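Local atomic coordinates of Methylcobalamin\: coenzyme M methyltransferase (Methanosarcina mazei, PDB entry 4AY7), a protein that catalyses transfer of a methyl group from a methylated corrinoid to coenzyme M in methanogenesis, with zinc as cofactor. Residues A[287-292]-A[318-323]; A[16-21]-A[30-35]. All coordinates share one frame; numbering follows the deposited sequence.

Along the chain, contact 2 closes before contact 1 opens, and their centres lie about 10 Å apart on the same side of the molecule. Contact 1 joins the parallel strands 287-292 and 320-323, the latter an outermost strand of the seven-stranded sheet, whereas contact 2 sets helix 15-24 against residues 30-35. The two meet at Leu321, whose N and O lie 2.9 Å from Pro32 O and Cys34 N respectively, probable hydrogen bonds in the pattern of a parallel bridge. Residues 30-35, though not a regular strand, run beside the edge strand 320-323, consistent with closure of the TIM barrel there, while helix 15-24 of contact 2 also packs on Val289 and Val320 of contact 1.

Contact 1: residues A[287-292]-A[318-323]; sequences RLVGNV and IDVLAP. With MG (magnesium ion), chain D.
Val289 and Val320 lie side by side on neighbouring parallel strands, and CG1 of Val289 is the bump that settles into the hollow between Val320 CG1 (3.9 Å) and Ala322 CB (3.8 Å). Leu19, Ala22 and Leu23 of helix 15-24 press on Val320 from this face. On the other face Ile318 is the wedge: its CG1 sits 3.4 Å from Gly290 O and also close to Leu288 O, while CD1 reaches 3.8 Å to Leu288 CD2, the two side chains crossing at about a right angle. Gly290, with phi at 147°, offers no side chain there and is followed by a cis peptide to Asn291. Between the strands, Gly290 N bonds nearly linearly to Val320 O, whereas Ala322 N approaches Gly290 O from above its carbonyl plane. Leu288 O accepts from Asp319 N and, weakly, from Val320 N.

Asp319 ties the start of its own segment to Leu288. CG, anti to the carbonyl carbon (chi1 -58°), brings OD2 2.7 Å from Leu288 N, a nearly straight bond (171°) to its anti lone pair. Lys279 makes a salt bridge to that same oxygen, and OD1 binds magnesium at 2.2 Å. The CB and CG methylenes of Arg287 lie against the carboxylate, while its NE bonds to Leu23 O. A water links Val289 O with Pro323 O at the far end. With helices 294-298 and 303-315 between them, these adjacent parallel strands form a beta-alpha-beta unit of the TIM barrel, leading at its carboxyl end toward the zinc ligand Cys325.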
ATOM      1  N   ARG A 287       8.955   7.365   9.638  1.00 17.60           N
ATOM      2  CA  ARG A 287       7.722   7.852  10.218  1.00 18.00           C
ATOM      3  C   ARG A 287       6.681   6.778  10.226  1.00 17.52           C
ATOM      4  O   ARG A 287       6.802   5.760   9.517  1.00 17.67           O
ATOM      5  CB  ARG A 287       7.233   9.060   9.452  1.00 18.14           C
ATOM      6  CG  ARG A 287       7.690  10.403   9.965  1.00 18.62           C
ATOM      7  CD  ARG A 287       9.212  10.512  10.022  1.00 19.45           C
ATOM      8  NE  ARG A 287       9.858  10.301   8.746  1.00 19.27           N
ATOM      9  CZ  ARG A 287      11.113   9.910   8.559  1.00 20.88           C
ATOM     10  NH1 ARG A 287      11.967   9.769   9.557  1.00 22.63           N
ATOM     11  NH2 ARG A 287      11.590   9.717   7.335  1.00 20.63           N
ATOM     12  N   LEU A 288       5.631   6.964  11.014  1.00 17.56           N
ATOM     13  CA  LEU A 288       4.609   5.924  11.218  1.00 17.56           C
ATOM     14  C   LEU A 288       3.235   6.349  10.688  1.00 17.53           C
ATOM     15  O   LEU A 288       2.758   7.471  10.923  1.00 17.44           O
ATOM     16  CB  LEU A 288       4.534   5.487  12.672  1.00 17.88           C
ATOM     17  CG  LEU A 288       3.849   4.165  13.006  1.00 18.22           C
ATOM     18  CD1 LEU A 288       4.572   2.980  12.387  1.00 18.96           C
ATOM     19  CD2 LEU A 288       3.654   3.980  14.530  1.00 19.19           C
ATOM     20  N   VAL A 289       2.657   5.484   9.868  1.00 17.84           N
ATOM     21  CA  VAL A 289       1.396   5.738   9.208  1.00 17.57           C
ATOM     22  C   VAL A 289       0.419   4.689   9.727  1.00 18.31           C
ATOM     23  O   VAL A 289       0.718   3.513   9.770  1.00 17.99           O
ATOM     24  CB  VAL A 289       1.500   5.605   7.695  1.00 17.65           C
ATOM     25  CG1 VAL A 289       0.126   5.854   7.062  1.00 18.17           C
ATOM     26  CG2 VAL A 289       2.634   6.521   7.115  1.00 16.98           C
ATOM     27  N   GLY A 290      -0.764   5.136  10.109  1.00 18.68           N
ATOM     28  CA  GLY A 290      -1.779   4.197  10.641  1.00 18.50           C
ATOM     29  C   GLY A 290      -2.632   4.839  11.700  1.00 18.66           C
ATOM     30  O   GLY A 290      -2.760   6.041  11.683  1.00 18.41           O
ATOM     31  N   ASN A 291      -3.220   4.077  12.631  1.00 19.35           N
ATOM     32  CA  ASN A 291      -3.168   2.605  12.710  1.00 20.35           C
ATOM     33  C   ASN A 291      -4.546   2.000  13.029  1.00 21.26           C
ATOM     34  O   ASN A 291      -4.651   1.004  13.792  1.00 22.39           O
ATOM     35  CB  ASN A 291      -2.193   2.194  13.801  1.00 21.38           C
ATOM     36  CG  ASN A 291      -2.581   2.747  15.151  1.00 23.11           C
ATOM     37  OD1 ASN A 291      -3.532   3.521  15.245  1.00 23.44           O
ATOM     38  ND2 ASN A 291      -1.844   2.385  16.182  1.00 22.74           N
ATOM     39  N   VAL A 292      -5.606   2.623  12.521  1.00 20.36           N
ATOM     40  CA  VAL A 292      -6.905   2.326  13.039  1.00 20.63           C
ATOM     41  C   VAL A 292      -7.351   0.999  12.384  1.00 20.64           C
ATOM     42  O   VAL A 292      -7.261   0.827  11.145  1.00 21.50           O
ATOM     43  CB  VAL A 292      -7.930   3.511  12.856  1.00 20.54           C
ATOM     44  CG1 VAL A 292      -9.306   3.094  13.450  1.00 21.66           C
ATOM     45  CG2 VAL A 292      -7.414   4.812  13.528  1.00 20.92           C
ATOM     46  N   ILE A 318       1.429   9.359  15.893  1.00 18.56           N
ATOM     47  CA  ILE A 318       1.326   8.951  14.506  1.00 18.10           C
ATOM     48  C   ILE A 318       1.621  10.116  13.587  1.00 18.02           C
ATOM     49  O   ILE A 318       1.290  11.259  13.900  1.00 18.43           O
ATOM     50  CB  ILE A 318      -0.084   8.367  14.233  1.00 18.27           C
ATOM     51  CG1 ILE A 318       0.012   7.329  13.147  1.00 18.81           C
ATOM     52  CG2 ILE A 318      -1.139   9.460  13.883  1.00 18.42           C
ATOM     53  CD1 ILE A 318       0.593   5.981  13.620  1.00 18.76           C
ATOM     54  N   ASP A 319       2.326   9.851  12.493  1.00 17.67           N
ATOM     55  CA  ASP A 319       2.726  10.873  11.581  1.00 18.23           C
ATOM     56  C   ASP A 319       1.719  11.191  10.515  1.00 17.68           C
ATOM     57  O   ASP A 319       1.636  12.326  10.025  1.00 17.72           O
ATOM     58  CB  ASP A 319       4.083  10.521  11.017  1.00 19.21           C
ATOM     59  CG  ASP A 319       5.116  10.356  12.107  1.00 20.12           C
ATOM     60  OD1 ASP A 319       5.413  11.385  12.729  1.00 21.04           O
ATOM     61  OD2 ASP A 319       5.559   9.240  12.444  1.00 19.74           O
ATOM     62  N   VAL A 320       1.027  10.166  10.075  1.00 17.82           N
ATOM     63  CA  VAL A 320      -0.051  10.229   9.098  1.00 17.44           C
ATOM     64  C   VAL A 320      -1.190   9.334   9.613  1.00 17.82           C
ATOM     65  O   VAL A 320      -0.980   8.120   9.837  1.00 17.90           O
ATOM     66  CB  VAL A 320       0.344   9.744   7.700  1.00 17.19           C
ATOM     67  CG1 VAL A 320      -0.914   9.620   6.814  1.00 16.78           C
ATOM     68  CG2 VAL A 320       1.422  10.679   7.048  1.00 17.03           C
ATOM     69  N   LEU A 321      -2.324   9.943   9.903  1.00 17.34           N
ATOM     70  CA  LEU A 321      -3.459   9.173  10.478  1.00 17.32           C
ATOM     71  C   LEU A 321      -4.127   8.428   9.334  1.00 17.44           C
ATOM     72  O   LEU A 321      -4.483   9.033   8.286  1.00 17.69           O
ATOM     73  CB  LEU A 321      -4.451  10.064  11.146  1.00 17.27           C
ATOM     74  CG  LEU A 321      -5.738   9.477  11.733  1.00 17.29           C
ATOM     75  CD1 LEU A 321      -5.334   8.465  12.785  1.00 17.27           C
ATOM     76  CD2 LEU A 321      -6.771  10.485  12.251  1.00 17.55           C
ATOM     77  N   ALA A 322      -4.294   7.124   9.521  1.00 17.49           N
ATOM     78  CA  ALA A 322      -4.793   6.265   8.413  1.00 17.60           C
ATOM     79  C   ALA A 322      -5.318   4.938   8.933  1.00 18.09           C
ATOM     80  O   ALA A 322      -4.985   4.550  10.034  1.00 17.46           O
ATOM     81  CB  ALA A 322      -3.666   6.023   7.378  1.00 17.50           C
ATOM     82  N   PRO A 323      -6.084   4.176   8.074  1.00 19.06           N
ATOM     83  CA  PRO A 323      -6.450   2.810   8.404  1.00 18.93           C
ATOM     84  C   PRO A 323      -5.171   1.963   8.592  1.00 19.14           C
ATOM     85  O   PRO A 323      -4.171   2.172   7.903  1.00 18.78           O
ATOM     86  CB  PRO A 323      -7.249   2.361   7.180  1.00 19.82           C
ATOM     87  CG  PRO A 323      -7.774   3.650   6.598  1.00 20.34           C
ATOM     88  CD  PRO A 323      -6.672   4.619   6.798  1.00 19.75           C
TER
HETATM   89 MG    MG D 600       6.073  12.989  14.067  1.00 44.28          MG
HETATM   90  O   HOH W   1      -1.463   2.057   7.856  1.00 29.04           O
HETATM   91  O   HOH W   2       4.994  14.468  13.194  1.00 44.84           O
HETATM   92  O   HOH W   3       5.041  12.633  15.843  1.00 26.72           O

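Contact 2: residues A[16-21]-A[30-35]; sequences KTRLLA and KVPVCS
The aliphatic part of Lys30 lies over the guanidinium of Arg18. Arg18 leaves helix 15-24 with its chain running straight until it bends at chi3 (-64°), which turns the flat group to face the lysine. Lys30 CE stands 3.7 Å above the plane, over the centre of one face, while CG of the same lysine approaches NE. Before the bend, Arg18 CD rests 3.4 Å from Lys30 O. The lysine chain is extended beyond CG, and NZ stays above the same face, shifted from its centre; NZ and Arg18 NH2 are 4.3 Å apart, a like-charge approach probably eased by the salt bridge from Arg18 NE to Asp29.

In the TIM barrel, helix 15-24 packs across the end where the strands begin, and Leu19 probably helps to close that end, since its side chain also touches Val320 and Val206 on two strands.

CD1 of Leu19 does the touching, meeting Pro32 CG at 4.1 Å and Cys34 SG at 4.1 Å. The leucine crosses the proline ring at about a right angle. SG of Cys34 sits between its own N and carbonyl carbon (chi1 70°), directed at the leucine methyl. Val320 also packs on Pro32 and Cys34.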
ATOM      1  N   LYS A  16      -0.956  18.135  -0.577  1.00 22.83           N
ATOM      2  CA  LYS A  16       0.185  17.448  -1.119  1.00 23.51           C
ATOM      3  C   LYS A  16       1.453  17.747  -0.316  1.00 22.99           C
ATOM      4  O   LYS A  16       2.153  16.823   0.093  1.00 21.73           O
ATOM      5  CB  LYS A  16       0.418  17.738  -2.640  1.00 25.95           C
ATOM      6  CG  LYS A  16       1.771  17.235  -3.190  1.00 27.50           C
ATOM      7  CD  LYS A  16       1.892  17.238  -4.695  1.00 29.90           C
ATOM      8  CE  LYS A  16       2.247  18.539  -5.389  1.00 32.89           C
ATOM      9  NZ  LYS A  16       2.039  18.350  -6.921  1.00 39.09           N
ATOM     10  N   THR A  17       1.727  19.031  -0.097  1.00 23.39           N
ATOM     11  CA  THR A  17       2.968  19.456   0.619  1.00 23.60           C
ATOM     12  C   THR A  17       2.968  18.967   2.062  1.00 22.20           C
ATOM     13  O   THR A  17       4.023  18.579   2.579  1.00 21.86           O
ATOM     14  CB  THR A  17       3.310  20.943   0.560  1.00 24.09           C
ATOM     15  OG1 THR A  17       2.275  21.676   1.145  1.00 26.87           O
ATOM     16  CG2 THR A  17       3.646  21.507  -0.838  1.00 25.73           C
ATOM     17  N   ARG A  18       1.800  18.940   2.691  1.00 21.79           N
ATOM     18  CA  ARG A  18       1.689  18.452   4.074  1.00 21.47           C
ATOM     19  C   ARG A  18       1.992  16.970   4.110  1.00 20.01           C
ATOM     20  O   ARG A  18       2.659  16.495   5.045  1.00 18.48           O
ATOM     21  CB  ARG A  18       0.313  18.704   4.650  1.00 22.51           C
ATOM     22  CG  ARG A  18       0.135  18.275   6.086  1.00 23.39           C
ATOM     23  CD  ARG A  18      -1.252  18.530   6.608  1.00 23.90           C
ATOM     24  NE  ARG A  18      -1.576  19.971   6.655  1.00 24.50           N
ATOM     25  CZ  ARG A  18      -2.500  20.590   5.917  1.00 24.71           C
ATOM     26  NH1 ARG A  18      -3.216  19.949   5.035  1.00 25.83           N
ATOM     27  NH2 ARG A  18      -2.707  21.886   6.070  1.00 26.50           N
ATOM     28  N   LEU A  19       1.404  16.200   3.163  1.00 19.71           N
ATOM     29  CA  LEU A  19       1.630  14.741   3.198  1.00 19.23           C
ATOM     30  C   LEU A  19       3.104  14.410   3.076  1.00 19.22           C
ATOM     31  O   LEU A  19       3.634  13.568   3.794  1.00 19.01           O
ATOM     32  CB  LEU A  19       0.779  13.939   2.170  1.00 18.70           C
ATOM     33  CG  LEU A  19       0.930  12.404   2.199  1.00 18.07           C
ATOM     34  CD1 LEU A  19       0.639  11.847   3.602  1.00 17.91           C
ATOM     35  CD2 LEU A  19       0.086  11.728   1.085  1.00 17.89           C
ATOM     36  N   LEU A  20       3.750  15.015   2.106  1.00 20.25           N
ATOM     37  CA  LEU A  20       5.147  14.766   1.831  1.00 21.11           C
ATOM     38  C   LEU A  20       6.033  15.220   3.030  1.00 20.87           C
ATOM     39  O   LEU A  20       6.940  14.519   3.491  1.00 20.64           O
ATOM     40  CB  LEU A  20       5.520  15.504   0.511  1.00 22.73           C
ATOM     41  CG  LEU A  20       4.938  14.895  -0.761  1.00 22.83           C
ATOM     42  CD1 LEU A  20       5.318  15.806  -1.911  1.00 23.72           C
ATOM     43  CD2 LEU A  20       5.406  13.483  -1.036  1.00 23.05           C
ATOM     44  N   ALA A  21       5.737  16.384   3.553  1.00 21.43           N
ATOM     45  CA  ALA A  21       6.442  16.886   4.783  1.00 20.97           C
ATOM     46  C   ALA A  21       6.273  15.908   5.944  1.00 20.35           C
ATOM     47  O   ALA A  21       7.276  15.465   6.605  1.00 20.64           O
ATOM     48  CB  ALA A  21       5.965  18.289   5.147  1.00 21.57           C
ATOM     49  N   LYS A  30      -0.320  20.191  11.057  1.00 23.41           N
ATOM     50  CA  LYS A  30      -1.212  19.182  11.623  1.00 23.50           C
ATOM     51  C   LYS A  30      -1.013  17.838  10.932  1.00 21.69           C
ATOM     52  O   LYS A  30      -0.447  17.816   9.868  1.00 21.23           O
ATOM     53  CB  LYS A  30      -2.690  19.636  11.495  1.00 24.92           C
ATOM     54  CG  LYS A  30      -3.254  19.618  10.092  1.00 25.75           C
ATOM     55  CD  LYS A  30      -4.606  20.321   9.949  1.00 28.21           C
ATOM     56  CE  LYS A  30      -5.130  20.202   8.550  1.00 29.28           C
ATOM     57  NZ  LYS A  30      -6.299  21.063   8.220  1.00 33.14           N
ATOM     58  N   VAL A  31      -1.363  16.725  11.575  1.00 20.78           N
ATOM     59  CA  VAL A  31      -1.192  15.388  10.986  1.00 20.30           C
ATOM     60  C   VAL A  31      -2.197  15.227   9.808  1.00 20.22           C
ATOM     61  O   VAL A  31      -3.398  15.497   9.989  1.00 20.55           O
ATOM     62  CB  VAL A  31      -1.442  14.321  12.059  1.00 20.53           C
ATOM     63  CG1 VAL A  31      -1.505  12.915  11.467  1.00 19.65           C
ATOM     64  CG2 VAL A  31      -0.405  14.461  13.220  1.00 20.67           C
ATOM     65  N   PRO A  32      -1.713  14.897   8.589  1.00 19.21           N
ATOM     66  CA  PRO A  32      -2.645  14.597   7.465  1.00 19.88           C
ATOM     67  C   PRO A  32      -3.390  13.345   7.758  1.00 19.63           C
ATOM     68  O   PRO A  32      -2.873  12.464   8.487  1.00 19.40           O
ATOM     69  CB  PRO A  32      -1.726  14.328   6.293  1.00 19.59           C
ATOM     70  CG  PRO A  32      -0.458  13.980   6.891  1.00 19.70           C
ATOM     71  CD  PRO A  32      -0.329  14.588   8.231  1.00 19.51           C
ATOM     72  N   VAL A  33      -4.606  13.259   7.210  1.00 20.88           N
ATOM     73  CA  VAL A  33      -5.441  12.071   7.366  1.00 20.70           C
ATOM     74  C   VAL A  33      -5.741  11.550   5.999  1.00 21.95           C
ATOM     75  O   VAL A  33      -6.315  12.253   5.172  1.00 22.51           O
ATOM     76  CB  VAL A  33      -6.699  12.298   8.190  1.00 21.76           C
ATOM     77  CG1 VAL A  33      -7.526  13.486   7.659  1.00 22.77           C
ATOM     78  CG2 VAL A  33      -7.486  11.009   8.346  1.00 21.40           C
ATOM     79  N   CYS A  34      -5.293  10.337   5.769  1.00 21.26           N
ATOM     80  CA  CYS A  34      -5.543   9.702   4.450  1.00 22.87           C
ATOM     81  C   CYS A  34      -5.332   8.226   4.535  1.00 23.20           C
ATOM     82  O   CYS A  34      -5.127   7.710   5.631  1.00 24.79           O
ATOM     83  CB  CYS A  34      -4.655  10.302   3.393  1.00 23.01           C
ATOM     84  SG  CYS A  34      -2.965   9.861   3.587  1.00 25.37           S
ATOM     85  N   SER A  35      -5.453   7.527   3.393  1.00 23.24           N
ATOM     86  CA  SER A  35      -5.126   6.095   3.333  1.00 22.96           C
ATOM     87  C   SER A  35      -4.055   5.845   2.324  1.00 22.39           C
ATOM     88  O   SER A  35      -4.093   6.418   1.216  1.00 22.84           O
ATOM     89  CB  SER A  35      -6.397   5.298   3.007  1.00 23.37           C
ATOM     90  OG  SER A  35      -6.103   3.920   3.154  1.00 24.71           O
TER